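Side-chain contact in type II restriction enzyme SfiI (PDB 2EZV), which recognises the interrupted palindrome 5'-GGCCN(5)GGCC-3' in double-stranded DNA and cleaves it, leaving 5'-phosphate ends: residues A206-P211 and V216-V221. Residues are numbered along the deposited sequence; the frame is centred on the assembly and turned at random.
Sequences AGKHSP and VARIRV. With nucleotides of chain B; nucleotides of chain A.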
loop_
_atom_site.group_PDB
_atom_site.type_symbol
_atom_site.label_atom_id
_atom_site.label_comp_id
_atom_site.label_asym_id
_atom_site.label_seq_id
_atom_site.Cartn_x
_atom_site.Cartn_y
_atom_site.Cartn_z
ATOM N N ALA D 206 -16.143 -6.810 37.854
ATOM C CA ALA D 206 -16.446 -5.463 38.320
ATOM C C ALA D 206 -15.597 -4.431 37.580
ATOM O O ALA D 206 -14.384 -4.605 37.424
ATOM C CB ALA D 206 -16.205 -5.364 39.822
ATOM N N GLY D 207 -16.245 -3.359 37.130
ATOM C CA GLY D 207 -15.551 -2.301 36.414
ATOM C C GLY D 207 -14.467 -1.611 37.226
ATOM O O GLY D 207 -14.426 -1.722 38.448
ATOM N N LYS D 208 -13.585 -0.892 36.540
ATOM C CA LYS D 208 -12.485 -0.185 37.193
ATOM C C LYS D 208 -12.935 1.202 37.650
ATOM O O LYS D 208 -12.162 1.960 38.239
ATOM C CB LYS D 208 -11.298 -0.069 36.227
ATOM C CG LYS D 208 -10.089 0.670 36.784
ATOM C CD LYS D 208 -8.996 0.791 35.737
ATOM C CE LYS D 208 -7.992 -0.341 35.822
ATOM N NZ LYS D 208 -7.021 -0.114 36.927
ATOM N N HIS D 209 -14.196 1.521 37.383
ATOM C CA HIS D 209 -14.757 2.809 37.766
ATOM C C HIS D 209 -15.014 2.858 39.268
ATOM O O HIS D 209 -15.024 1.827 39.945
ATOM C CB HIS D 209 -16.076 3.050 37.033
ATOM C CG HIS D 209 -17.145 2.059 37.379
ATOM N ND1 HIS D 209 -17.062 0.725 37.042
ATOM C CD2 HIS D 209 -18.322 2.210 38.033
ATOM C CE1 HIS D 209 -18.142 0.097 37.471
ATOM N NE2 HIS D 209 -18.923 0.975 38.075
ATOM N N SER D 210 -15.217 4.069 39.778
ATOM C CA SER D 210 -15.496 4.293 41.191
ATOM C C SER D 210 -16.954 4.714 41.325
ATOM O O SER D 210 -17.300 5.863 41.052
ATOM C CB SER D 210 -14.593 5.393 41.747
ATOM O OG SER D 210 -14.913 5.665 43.099
ATOM N N PRO D 211 -17.830 3.781 41.732
ATOM C CA PRO D 211 -19.255 4.082 41.893
ATOM C C PRO D 211 -19.502 5.098 43.006
ATOM O O PRO D 211 -20.434 5.899 42.931
ATOM C CB PRO D 211 -19.861 2.715 42.193
ATOM C CG PRO D 211 -18.757 2.026 42.934
ATOM C CD PRO D 211 -17.541 2.389 42.120
ATOM N N VAL D 216 -18.828 7.063 35.466
ATOM C CA VAL D 216 -19.553 6.479 34.331
ATOM C C VAL D 216 -19.840 4.976 34.276
ATOM O O VAL D 216 -20.787 4.569 33.609
ATOM C CB VAL D 216 -18.876 6.875 33.006
ATOM C CG1 VAL D 216 -19.658 6.318 31.826
ATOM C CG2 VAL D 216 -18.789 8.393 32.912
ATOM N N ALA D 217 -19.036 4.156 34.947
ATOM C CA ALA D 217 -19.245 2.700 34.959
ATOM C C ALA D 217 -18.672 1.960 33.747
ATOM O O ALA D 217 -19.050 2.209 32.597
ATOM C CB ALA D 217 -20.736 2.370 35.104
ATOM N N ARG D 218 -17.765 1.034 34.031
ATOM C CA ARG D 218 -17.114 0.240 33.003
ATOM C C ARG D 218 -17.276 -1.235 33.327
ATOM O O ARG D 218 -18.050 -1.602 34.213
ATOM C CB ARG D 218 -15.628 0.570 32.955
ATOM C CG ARG D 218 -15.315 2.042 32.890
ATOM C CD ARG D 218 -13.815 2.224 32.835
ATOM N NE ARG D 218 -13.337 3.252 33.748
ATOM C CZ ARG D 218 -12.053 3.454 34.019
ATOM N NH1 ARG D 218 -11.130 2.691 33.443
ATOM N NH2 ARG D 218 -11.691 4.421 34.858
ATOM N N ILE D 219 -16.531 -2.079 32.619
ATOM C CA ILE D 219 -16.593 -3.515 32.848
ATOM C C ILE D 219 -15.212 -4.133 32.660
ATOM O O ILE D 219 -14.349 -3.559 31.995
ATOM C CB ILE D 219 -17.592 -4.184 31.880
ATOM C CG1 ILE D 219 -17.856 -5.628 32.309
ATOM C CG2 ILE D 219 -17.029 -4.177 30.476
ATOM C CD1 ILE D 219 -19.071 -6.242 31.643
ATOM N N ARG D 220 -15.007 -5.302 33.257
ATOM C CA ARG D 220 -13.738 -6.007 33.155
ATOM C C ARG D 220 -13.928 -7.371 32.501
ATOM O O ARG D 220 -15.020 -7.942 32.541
ATOM C CB ARG D 220 -13.122 -6.214 34.539
ATOM C CG ARG D 220 -12.071 -5.197 34.950
ATOM C CD ARG D 220 -11.220 -5.768 36.085
ATOM N NE ARG D 220 -10.115 -4.895 36.480
ATOM C CZ ARG D 220 -10.219 -3.873 37.326
ATOM N NH1 ARG D 220 -11.387 -3.578 37.885
ATOM N NH2 ARG D 220 -9.149 -3.143 37.611
ATOM N N VAL D 221 -12.855 -7.876 31.896
ATOM C CA VAL D 221 -12.843 -9.189 31.260
ATOM C C VAL D 221 -11.654 -9.913 31.870
ATOM O O VAL D 221 -10.536 -9.399 31.841
ATOM C CB VAL D 221 -12.620 -9.100 29.738
ATOM C CG1 VAL D 221 -12.459 -10.495 29.161
ATOM C CG2 VAL D 221 -13.782 -8.378 29.077
ATOM P P DC B 7 -15.367 2.926 45.234
ATOM O OP1 DC B 7 -16.066 2.117 46.264
ATOM O OP2 DC B 7 -16.154 3.828 44.351
ATOM O "O5'" DC B 7 -14.249 3.801 45.958
ATOM C "C5'" DC B 7 -13.200 3.156 46.686
ATOM C "C4'" DC B 7 -12.009 4.072 46.865
ATOM O "O4'" DC B 7 -10.951 3.698 45.944
ATOM C "C3'" DC B 7 -12.309 5.536 46.549
ATOM O "O3'" DC B 7 -11.494 6.393 47.363
ATOM C "C2'" DC B 7 -11.980 5.638 45.069
ATOM C "C1'" DC B 7 -10.785 4.701 44.942
ATOM N N1 DC B 7 -10.628 4.038 43.632
ATOM C C2 DC B 7 -9.333 3.871 43.089
ATOM O O2 DC B 7 -8.343 4.275 43.723
ATOM N N3 DC B 7 -9.198 3.274 41.881
ATOM C C4 DC B 7 -10.281 2.850 41.222
ATOM N N4 DC B 7 -10.104 2.267 40.033
ATOM C C5 DC B 7 -11.597 3.004 41.750
ATOM C C6 DC B 7 -11.723 3.595 42.946
ATOM P P DG B 6 -16.985 -3.123 44.426
ATOM O OP1 DG B 6 -17.993 -3.314 45.499
ATOM O OP2 DG B 6 -17.433 -3.083 43.010
ATOM O "O5'" DG B 6 -16.183 -1.782 44.771
ATOM C "C5'" DG B 6 -14.757 -1.788 44.779
ATOM C "C4'" DG B 6 -14.185 -0.390 44.839
ATOM O "O4'" DG B 6 -12.850 -0.465 44.281
ATOM C "C3'" DG B 6 -14.921 0.634 43.966
ATOM O "O3'" DG B 6 -14.462 1.944 44.345
ATOM C "C2'" DG B 6 -14.274 0.417 42.612
ATOM C "C1'" DG B 6 -12.833 0.207 43.033
ATOM N N9 DG B 6 -11.937 -0.487 42.116
ATOM C C8 DG B 6 -12.264 -1.223 41.001
ATOM N N7 DG B 6 -11.216 -1.650 40.348
ATOM C C5 DG B 6 -10.136 -1.181 41.087
ATOM C C6 DG B 6 -8.740 -1.319 40.873
ATOM O O6 DG B 6 -8.151 -1.903 39.955
ATOM N N1 DG B 6 -8.006 -0.689 41.874
ATOM C C2 DG B 6 -8.542 -0.009 42.939
ATOM N N2 DG B 6 -7.673 0.538 43.800
ATOM N N3 DG B 6 -9.836 0.128 43.145
ATOM C C4 DG B 6 -10.568 -0.477 42.188
ATOM P P DG A 14 -4.429 2.181 28.975
ATOM O OP1 DG A 14 -3.359 1.924 27.974
ATOM O OP2 DG A 14 -5.739 1.489 28.852
ATOM O "O5'" DG A 14 -3.841 1.833 30.406
ATOM C "C5'" DG A 14 -4.531 2.263 31.560
ATOM C "C4'" DG A 14 -3.559 2.716 32.618
ATOM O "O4'" DG A 14 -4.236 3.698 33.422
ATOM C "C3'" DG A 14 -3.144 1.607 33.580
ATOM O "O3'" DG A 14 -1.891 1.946 34.176
ATOM C "C2'" DG A 14 -4.248 1.656 34.614
ATOM C "C1'" DG A 14 -4.561 3.145 34.682
ATOM N N9 DG A 14 -5.957 3.459 34.951
ATOM C C8 DG A 14 -7.054 3.179 34.170
ATOM N N7 DG A 14 -8.175 3.576 34.706
ATOM C C5 DG A 14 -7.791 4.157 35.909
ATOM C C6 DG A 14 -8.565 4.758 36.928
ATOM O O6 DG A 14 -9.791 4.904 36.979
ATOM N N1 DG A 14 -7.765 5.218 37.972
ATOM C C2 DG A 14 -6.393 5.109 38.027
ATOM N N2 DG A 14 -5.789 5.611 39.112
ATOM N N3 DG A 14 -5.666 4.550 37.084
ATOM C C4 DG A 14 -6.424 4.097 36.065
#
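Arg-220 runs its extended side chain past the carbonyl of Ala-206, its CG lying 3.4 Å from that O, and turns its guanidinium toward a base. The two segments flank the turn of the connection that joins strand 204-206 to strand 219-221, neighbours in a small antiparallel sheet of this PDDEXK-clan nuclease, and together they show direct readout of guanine by an arginine that a backbone carbonyl also holds. Arg-220 NH1 donates to Ala-206 O at 3.2 Å, with that oxygen only 6° out of the guanidinium plane, and also to N7 of DG6 of chain B. Arg-220 NH2 reaches O6 of DG6 of chain B at 2.8 Å, so one flat group reads both acceptors of the guanine edge while the backbone helps fix its rotation.

Between Arg-220 and Arg-218 stands Lys-208. Its CB lies over one guanidinium face of Arg-218, offset toward the rim, and CG, anti to the backbone N (chi1 179°), carries the chain toward the bases; CE approaches NH2 of Arg-220 obliquely, and NZ bonds O6 of another guanine. The like charges are thus gathered on DNA acceptors. Arg-218 presents its guanidinium edge to DG14 of chain A, NH1 to N7 and NH2 to O6, both bonds weak. Lys-208 O accepts a hydrogen bond from N4 of DC7 of chain B at 2.7 Å, adding a cytosine contact.

Behind these side chains the two backbones meet closely, Gly-207 CA making a CA-H...O contact of 3.4 Å with Arg-218 O. The His-209 ring lies against the chain, and Ala-217 CA sits over its face in a CH-pi contact, 3.3 Å from the ring centroid and 16° off the normal.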